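Long-range contacts in putative hydrolase (Chromobacterium violaceum, PDB 3MCW), which is a putative hydrolase of the isochorismatase family whose substrate and reaction are not established: residues L16-Q21 with L116-V121; M20-D25 with A77-V82. One frame throughout, in Å; residues are numbered along the deposited sequence.

In the fold
Both contacts start from the same segment of chain, as it runs out of strand 14-18 through Met20 and Gln21, and their centres lie about 11 Å apart. Contact 1 is core: its centre lies about 2 Å from the centre of the chain, all its touching residues are buried, and it joins neighbouring strands of the parallel sheet through backbone hydrogen bonds and aliphatic packing. Contact 2, whose centre is about 13 Å from the centre of the chain, is only partly buried. It joins two loops beyond the strand ends, using a single bridge, a hydrogen bond from a side-chain amide and a salt bridge near the surface. Val121 of contact 1 packs directly on Val24 of contact 2.

Contact 1 (L16-Q21 with L116-V121); sequences LLIDMQ and LVVAGV
With CG1 of Ile18 beside the backbone N (chi1 -62°), its CD1 meets CG1 of Val118 at 3.6 Å in one of the two conformers modelled for Ile18. On the same face the isobutyl group of Leu16 lies alongside the isopropyl group of Val118, both pointing the same way, and Leu16 CD2 stops 4.2 Å from Val118 CG2. Leu17 CD2 packs on Ala119 CB. These pairs lie on opposite faces of two adjacent parallel strands inclined by only 14°, the central pair of the Rossmann-like sheet of the isochorismatase fold.

The backbone evidence is a series of four hydrogen bonds that switch donor strand: Leu16 N to Val117 O, Ala119 N to Leu16 O, Ile18 N to Ala119 O and Val121 N to Ile18 O, from 2.8 to 3.1 Å long. Gly120, with no side chain on the face of Ile18, lets the backbones close to 4.4 Å between Ile18 CA and Gly120 CA.

Past the last bridge, polar chemistry joins the packing. Selenomethionine Met20 crosses Val121 obliquely, its SE 3.7 Å from CG1, which Val121 holds between backbone N and carbonyl carbon (chi1 59°); both residues have a second conformer. A water donates to Asp19 OD2 and to Val121 O, 2.7 Å from each, tying the carboxylate to the neighbouring strand. The same OD2 forms a salt bridge with Lys93 and a weak hydrogen bond with Ser126. Asp19 and Lys93 at the ends of their strands, with Ser126 in the helix that follows strand 115-121, are consistent with the family's active-site position, built on an apolar sheet core.

Contact 2 (M20-D25 with A77-V82); sequences MQQAVD and AFKPEV
The backbones of Gln21 and Phe78 pair in an isolated beta bridge between two loops of the isochorismatase fold, their CA atoms 4.1 Å apart.

Apolar packing lies to one side of it and along the lysine chain. Met20 CB meets Val82 CG2 at 3.5 Å. The methylenes of Lys79 run over the Met20-Gln21 backbone, and CE rests 3.6 Å from Val24 CG2, the two side chains crossing at about a right angle.

The ionic part comes at the end of that chain. Lys79 bends at its last torsion (chi4 -77°), turning NZ to the syn lone pair of Asp25 OD1 at 2.8 Å. Glu38 of helix 37-51 makes a second salt bridge with the same NZ, so the ammonium group joins both loops to the helix, and the two carboxylates that share it would probably favour its protonated form.

Hydrogen bonds make up the rest. Those of the bridge come from the flanking residues: Lys79 N to Met20 O and Gln22 N to Ala77 O, each 2.9 Å. Met20 O also lies at the edge of the Phe78 ring, near its plane and 3.6 Å from CD1. The Gln21 amide has its partners outside the two segments: OE1 accepts from His60 N and NE2 donates to His76 O. Gln22 NE2 donates to Phe78 O at 3.0 Å, with the oxygen close to the amide plane but the nitrogen 44° out of the carbonyl plane.

Contact 1 (L16-Q21 with L116-V121)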
ATOM      1  N   LEU A  16     -13.258  11.455   2.157  1.00  5.29           N
ATOM      2  CA  LEU A  16     -12.721  10.532   3.129  1.00  5.60           C
ATOM      3  C   LEU A  16     -11.499  11.160   3.783  1.00  5.41           C
ATOM      4  O   LEU A  16     -10.456  11.302   3.127  1.00  6.38           O
ATOM      5  CB  LEU A  16     -12.336   9.213   2.425  1.00  6.14           C
ATOM      6  CG  LEU A  16     -11.984   8.048   3.336  1.00  6.45           C
ATOM      7  CD1 LEU A  16     -13.214   7.539   4.059  1.00  7.04           C
ATOM      8  CD2 LEU A  16     -11.355   6.918   2.502  1.00  8.52           C
ATOM      9  N   LEU A  17     -11.649  11.614   5.022  1.00  5.47           N
ATOM     10  CA  LEU A  17     -10.583  12.312   5.773  1.00  5.84           C
ATOM     11  C   LEU A  17      -9.924  11.342   6.733  1.00  6.16           C
ATOM     12  O   LEU A  17     -10.590  10.828   7.621  1.00  7.74           O
ATOM     13  CB  LEU A  17     -11.157  13.510   6.525  1.00  6.70           C
ATOM     14  CG  LEU A  17     -11.677  14.647   5.667  1.00  7.59           C
ATOM     15  CD1 LEU A  17     -12.262  15.768   6.558  1.00 10.36           C
ATOM     16  CD2 LEU A  17     -10.614  15.176   4.737  1.00 10.31           C
ATOM     17  N   ILE A  18      -8.624  11.130   6.573  1.00  5.45           N
ATOM     18  CA  ILE A  18      -7.917  10.068   7.281  0.70  5.99           C
ATOM     19  C   ILE A  18      -7.047  10.570   8.424  1.00  5.47           C
ATOM     20  O   ILE A  18      -6.045  11.261   8.215  1.00  6.16           O
ATOM     21  CB  ILE A  18      -7.138   9.215   6.273  0.70  6.54           C
ATOM     22  CG1 ILE A  18      -8.114   8.548   5.289  0.70  6.70           C
ATOM     23  CG2 ILE A  18      -6.187   8.230   7.023  0.70  7.32           C
ATOM     24  CD1 ILE A  18      -7.385   7.845   4.148  0.70  7.58           C
ATOM     25  N   ASP A  19      -7.443  10.192   9.624  1.00  6.05           N
ATOM     26  CA  ASP A  19      -6.596  10.216  10.798  1.00  6.54           C
ATOM     27  C   ASP A  19      -6.049  11.600  11.185  1.00  6.41           C
ATOM     28  O   ASP A  19      -4.957  11.716  11.726  1.00  7.20           O
ATOM     29  CB  ASP A  19      -5.426   9.220  10.676  1.00  7.11           C
ATOM     30  CG  ASP A  19      -5.846   7.782  10.565  1.00  7.23           C
ATOM     31  OD1 ASP A  19      -7.028   7.451  10.675  1.00  8.34           O
ATOM     32  OD2 ASP A  19      -4.929   6.936  10.313  1.00  8.57           O
HETATM   33  N   MSE A  20      -6.850  12.628  10.963  1.00  7.09           N
HETATM   34  CA  MSE A  20      -6.449  14.015  11.239  0.70  7.38           C
HETATM   35  C   MSE A  20      -6.692  14.327  12.711  1.00  7.13           C
HETATM   36  O   MSE A  20      -7.571  15.096  13.065  1.00  8.33           O
HETATM   37  CB  MSE A  20      -7.163  14.973  10.303  0.70  8.14           C
HETATM   38  CG  MSE A  20      -6.633  14.863   8.895  0.70  8.65           C
HETATM   39 SE   MSE A  20      -4.825  15.561   8.690  0.53  7.89          SE
HETATM   40  CE  MSE A  20      -5.594  17.418   8.536  0.70 11.66           C
ATOM     41  N   GLN A  21      -5.871  13.705  13.538  1.00  6.99           N
ATOM     42  CA  GLN A  21      -5.942  13.706  14.986  1.00  6.92           C
ATOM     43  C   GLN A  21      -4.730  14.436  15.551  1.00  7.08           C
ATOM     44  O   GLN A  21      -3.680  14.562  14.916  1.00  8.23           O
ATOM     45  CB  GLN A  21      -6.058  12.286  15.522  1.00  7.07           C
ATOM     46  CG  GLN A  21      -7.387  11.628  15.192  1.00  7.65           C
ATOM     47  CD  GLN A  21      -7.297  10.121  15.193  1.00  7.05           C
ATOM     48  OE1 GLN A  21      -7.068   9.517  14.139  1.00  8.27           O
ATOM     49  NE2 GLN A  21      -7.451   9.501  16.375  1.00  7.69           N
ATOM     50  N   LEU A 116     -14.235   8.468  -4.588  1.00  7.14           N
ATOM     51  CA  LEU A 116     -13.719   8.925  -3.306  1.00  6.92           C
ATOM     52  C   LEU A 116     -12.720  10.070  -3.522  1.00  6.91           C
ATOM     53  O   LEU A 116     -11.921  10.026  -4.449  1.00  9.01           O
ATOM     54  CB  LEU A 116     -12.983   7.779  -2.581  1.00  7.09           C
ATOM     55  CG  LEU A 116     -13.753   6.450  -2.473  1.00  7.34           C
ATOM     56  CD1 LEU A 116     -12.910   5.420  -1.757  1.00  8.96           C
ATOM     57  CD2 LEU A 116     -15.117   6.651  -1.753  1.00 10.25           C
ATOM     58  N   VAL A 117     -12.774  11.048  -2.609  1.00  6.35           N
ATOM     59  CA  VAL A 117     -11.800  12.132  -2.547  1.00  6.04           C
ATOM     60  C   VAL A 117     -11.129  11.987  -1.203  1.00  5.69           C
ATOM     61  O   VAL A 117     -11.784  12.061  -0.163  1.00  6.57           O
ATOM     62  CB  VAL A 117     -12.493  13.516  -2.687  1.00  6.42           C
ATOM     63  CG1 VAL A 117     -11.483  14.631  -2.488  1.00  8.15           C
ATOM     64  CG2 VAL A 117     -13.170  13.577  -4.068  1.00  8.14           C
ATOM     65  N   VAL A 118      -9.824  11.746  -1.205  1.00  5.99           N
ATOM     66  CA  VAL A 118      -9.100  11.356  -0.009  1.00  5.84           C
ATOM     67  C   VAL A 118      -8.095  12.416   0.392  1.00  5.51           C
ATOM     68  O   VAL A 118      -7.364  12.964  -0.448  1.00  6.26           O
ATOM     69  CB  VAL A 118      -8.354  10.000  -0.215  1.00  5.86           C
ATOM     70  CG1 VAL A 118      -7.570   9.606   0.968  1.00  7.24           C
ATOM     71  CG2 VAL A 118      -9.380   8.895  -0.602  1.00  7.59           C
ATOM     72  N   ALA A 119      -8.014  12.659   1.698  1.00  5.42           N
ATOM     73  CA  ALA A 119      -6.964  13.534   2.263  1.00  5.35           C
ATOM     74  C   ALA A 119      -6.703  13.072   3.666  1.00  5.14           C
ATOM     75  O   ALA A 119      -7.514  12.397   4.264  1.00  7.56           O
ATOM     76  CB  ALA A 119      -7.391  15.000   2.235  1.00  7.39           C
ATOM     77  N   GLY A 120      -5.553  13.429   4.213  1.00  6.64           N
ATOM     78  CA  GLY A 120      -5.244  13.167   5.601  1.00  6.14           C
ATOM     79  C   GLY A 120      -3.779  12.844   5.821  1.00  5.65           C
ATOM     80  O   GLY A 120      -2.902  13.312   5.079  1.00  6.35           O
ATOM     81  N   VAL A 121      -3.517  12.065   6.856  1.00  5.36           N
ATOM     82  CA  VAL A 121      -2.151  11.882   7.318  0.70  5.38           C
ATOM     83  C   VAL A 121      -1.951  10.422   7.728  1.00  5.87           C
ATOM     84  O   VAL A 121      -2.872   9.791   8.300  1.00  6.97           O
ATOM     85  CB  VAL A 121      -1.853  12.857   8.485  0.70  6.14           C
ATOM     86  CG1 VAL A 121      -2.831  12.608   9.661  0.70  7.27           C
ATOM     87  CG2 VAL A 121      -0.396  12.793   8.937  0.70  7.20           C
TER
HETATM   88  O   HOH W   1      -2.566   8.206  10.477  0.50  8.65           O

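Contact 2 (M20-D25 with A77-V82)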
HETATM    1  N   MSE A  20      -6.850  12.628  10.963  1.00  7.09           N
HETATM    2  CA  MSE A  20      -6.449  14.015  11.239  0.70  7.38           C
HETATM    3  C   MSE A  20      -6.692  14.327  12.711  1.00  7.13           C
HETATM    4  O   MSE A  20      -7.571  15.096  13.065  1.00  8.33           O
HETATM    5  CB  MSE A  20      -7.163  14.973  10.303  0.70  8.14           C
HETATM    6  CG  MSE A  20      -6.633  14.863   8.895  0.70  8.65           C
HETATM    7 SE   MSE A  20      -4.825  15.561   8.690  0.53  7.89          SE
HETATM    8  CE  MSE A  20      -5.594  17.418   8.536  0.70 11.66           C
ATOM      9  N   GLN A  21      -5.871  13.705  13.538  1.00  6.99           N
ATOM     10  CA  GLN A  21      -5.942  13.706  14.986  1.00  6.92           C
ATOM     11  C   GLN A  21      -4.730  14.436  15.551  1.00  7.08           C
ATOM     12  O   GLN A  21      -3.680  14.562  14.916  1.00  8.23           O
ATOM     13  CB  GLN A  21      -6.058  12.286  15.522  1.00  7.07           C
ATOM     14  CG  GLN A  21      -7.387  11.628  15.192  1.00  7.65           C
ATOM     15  CD  GLN A  21      -7.297  10.121  15.193  1.00  7.05           C
ATOM     16  OE1 GLN A  21      -7.068   9.517  14.139  1.00  8.27           O
ATOM     17  NE2 GLN A  21      -7.451   9.501  16.375  1.00  7.69           N
ATOM     18  N   GLN A  22      -4.894  14.948  16.767  1.00  7.51           N
ATOM     19  CA  GLN A  22      -3.870  15.787  17.374  1.00  8.32           C
ATOM     20  C   GLN A  22      -2.562  15.034  17.626  1.00  8.34           C
ATOM     21  O   GLN A  22      -1.508  15.657  17.705  1.00  9.08           O
ATOM     22  CB  GLN A  22      -4.398  16.447  18.635  1.00  9.55           C
ATOM     23  CG  GLN A  22      -5.552  17.420  18.315  1.00 10.24           C
ATOM     24  CD  GLN A  22      -6.237  17.988  19.523  1.00 13.74           C
ATOM     25  OE1 GLN A  22      -5.611  18.217  20.519  1.00 17.45           O
ATOM     26  NE2 GLN A  22      -7.547  18.185  19.434  1.00 16.58           N
ATOM     27  N   ALA A  23      -2.617  13.709  17.665  1.00  8.59           N
ATOM     28  CA  ALA A  23      -1.445  12.842  17.785  1.00  9.60           C
ATOM     29  C   ALA A  23      -0.337  13.224  16.850  1.00  8.68           C
ATOM     30  O   ALA A  23       0.843  13.149  17.223  1.00 10.16           O
ATOM     31  CB  ALA A  23      -1.835  11.383  17.502  1.00 12.44           C
ATOM     32  N   VAL A  24      -0.686  13.586  15.616  1.00  9.22           N
ATOM     33  CA  VAL A  24       0.324  13.789  14.606  1.00 10.25           C
ATOM     34  C   VAL A  24       1.108  15.061  14.787  1.00 10.09           C
ATOM     35  O   VAL A  24       2.091  15.247  14.080  1.00 13.55           O
ATOM     36  CB  VAL A  24      -0.225  13.677  13.197  1.00 12.17           C
ATOM     37  CG1 VAL A  24      -0.952  12.329  12.961  1.00 16.68           C
ATOM     38  CG2 VAL A  24      -1.128  14.798  12.875  1.00 11.80           C
ATOM     39  N   ASP A  25       0.675  15.909  15.721  1.00  9.18           N
ATOM     40  CA  ASP A  25       1.432  17.098  16.104  1.00  9.85           C
ATOM     41  C   ASP A  25       2.564  16.796  17.052  1.00  9.57           C
ATOM     42  O   ASP A  25       3.408  17.656  17.304  1.00 10.87           O
ATOM     43  CB  ASP A  25       0.501  18.150  16.724  1.00 10.78           C
ATOM     44  CG  ASP A  25      -0.586  18.594  15.793  1.00 13.34           C
ATOM     45  OD1 ASP A  25      -0.374  18.574  14.570  1.00 13.98           O
ATOM     46  OD2 ASP A  25      -1.669  18.966  16.287  1.00 20.26           O
ATOM     47  N   ALA A  77      -7.946  12.916  19.992  1.00  8.89           N
ATOM     48  CA  ALA A  77      -8.995  13.815  19.495  1.00  8.85           C
ATOM     49  C   ALA A  77      -8.715  14.281  18.083  1.00  7.65           C
ATOM     50  O   ALA A  77      -7.571  14.468  17.702  1.00  8.16           O
ATOM     51  CB  ALA A  77      -9.119  15.038  20.415  1.00 11.09           C
ATOM     52  N   PHE A  78      -9.770  14.501  17.303  1.00  8.32           N
ATOM     53  CA  PHE A  78      -9.602  15.145  16.006  1.00  8.10           C
ATOM     54  C   PHE A  78      -9.016  16.543  16.162  1.00  8.82           C
ATOM     55  O   PHE A  78      -9.282  17.244  17.162  1.00  9.28           O
ATOM     56  CB  PHE A  78     -10.917  15.190  15.242  1.00  8.28           C
ATOM     57  CG  PHE A  78     -11.294  13.871  14.630  1.00  8.35           C
ATOM     58  CD1 PHE A  78     -10.681  13.417  13.485  1.00  8.94           C
ATOM     59  CD2 PHE A  78     -12.281  13.065  15.189  1.00  9.32           C
ATOM     60  CE1 PHE A  78     -11.029  12.208  12.906  1.00  9.77           C
ATOM     61  CE2 PHE A  78     -12.611  11.863  14.609  1.00  9.86           C
ATOM     62  CZ  PHE A  78     -11.985  11.433  13.473  1.00  9.37           C
ATOM     63  N   LYS A  79      -8.243  16.956  15.162  1.00  8.33           N
ATOM     64  CA  LYS A  79      -7.775  18.330  15.058  1.00  9.29           C
ATOM     65  C   LYS A  79      -9.003  19.238  14.920  1.00  9.65           C
ATOM     66  O   LYS A  79      -9.969  18.907  14.215  1.00  8.99           O
ATOM     67  CB  LYS A  79      -6.862  18.482  13.830  1.00  9.84           C
ATOM     68  CG  LYS A  79      -5.524  17.825  14.012  1.00 10.23           C
ATOM     69  CD  LYS A  79      -4.803  17.690  12.652  1.00 12.25           C
ATOM     70  CE  LYS A  79      -3.315  17.631  12.842  1.00 13.26           C
ATOM     71  NZ  LYS A  79      -2.713  18.990  13.123  1.00 12.80           N
ATOM     72  N   PRO A  80      -8.977  20.401  15.574  1.00 11.39           N
ATOM     73  CA  PRO A  80     -10.145  21.259  15.561  1.00 12.82           C
ATOM     74  C   PRO A  80     -10.543  21.719  14.150  1.00 12.56           C
ATOM     75  O   PRO A  80     -11.744  21.872  13.916  1.00 13.61           O
ATOM     76  CB  PRO A  80      -9.731  22.441  16.443  1.00 16.05           C
ATOM     77  CG  PRO A  80      -8.258  22.339  16.560  1.00 17.83           C
ATOM     78  CD  PRO A  80      -7.867  20.949  16.371  1.00 14.02           C
ATOM     79  N   GLU A  81      -9.572  21.831  13.227  1.00 13.65           N
ATOM     80  CA  GLU A  81      -9.820  22.280  11.864  1.00 14.63           C
ATOM     81  C   GLU A  81     -10.790  21.373  11.139  1.00 12.95           C
ATOM     82  O   GLU A  81     -11.437  21.787  10.183  1.00 15.36           O
ATOM     83  CB  GLU A  81      -8.524  22.358  11.037  1.00 15.96           C
ATOM     84  CG  GLU A  81      -7.553  23.419  11.450  1.00 17.84           C
ATOM     85  CD  GLU A  81      -6.510  22.935  12.431  1.00 18.32           C
ATOM     86  OE1 GLU A  81      -6.721  21.928  13.124  1.00 18.68           O
ATOM     87  OE2 GLU A  81      -5.473  23.609  12.514  1.00 24.88           O
ATOM     88  N   VAL A  82     -10.800  20.098  11.533  1.00 10.04           N
ATOM     89  CA  VAL A  82     -11.574  19.075  10.837  1.00 10.44           C
ATOM     90  C   VAL A  82     -12.373  18.209  11.814  1.00  8.59           C
ATOM     91  O   VAL A  82     -12.679  17.057  11.550  1.00 11.14           O
ATOM     92  CB  VAL A  82     -10.677  18.207   9.934  1.00 11.62           C
ATOM     93  CG1 VAL A  82     -10.170  19.060   8.733  1.00 13.99           C
ATOM     94  CG2 VAL A  82      -9.514  17.573  10.717  1.00 12.24           C
TER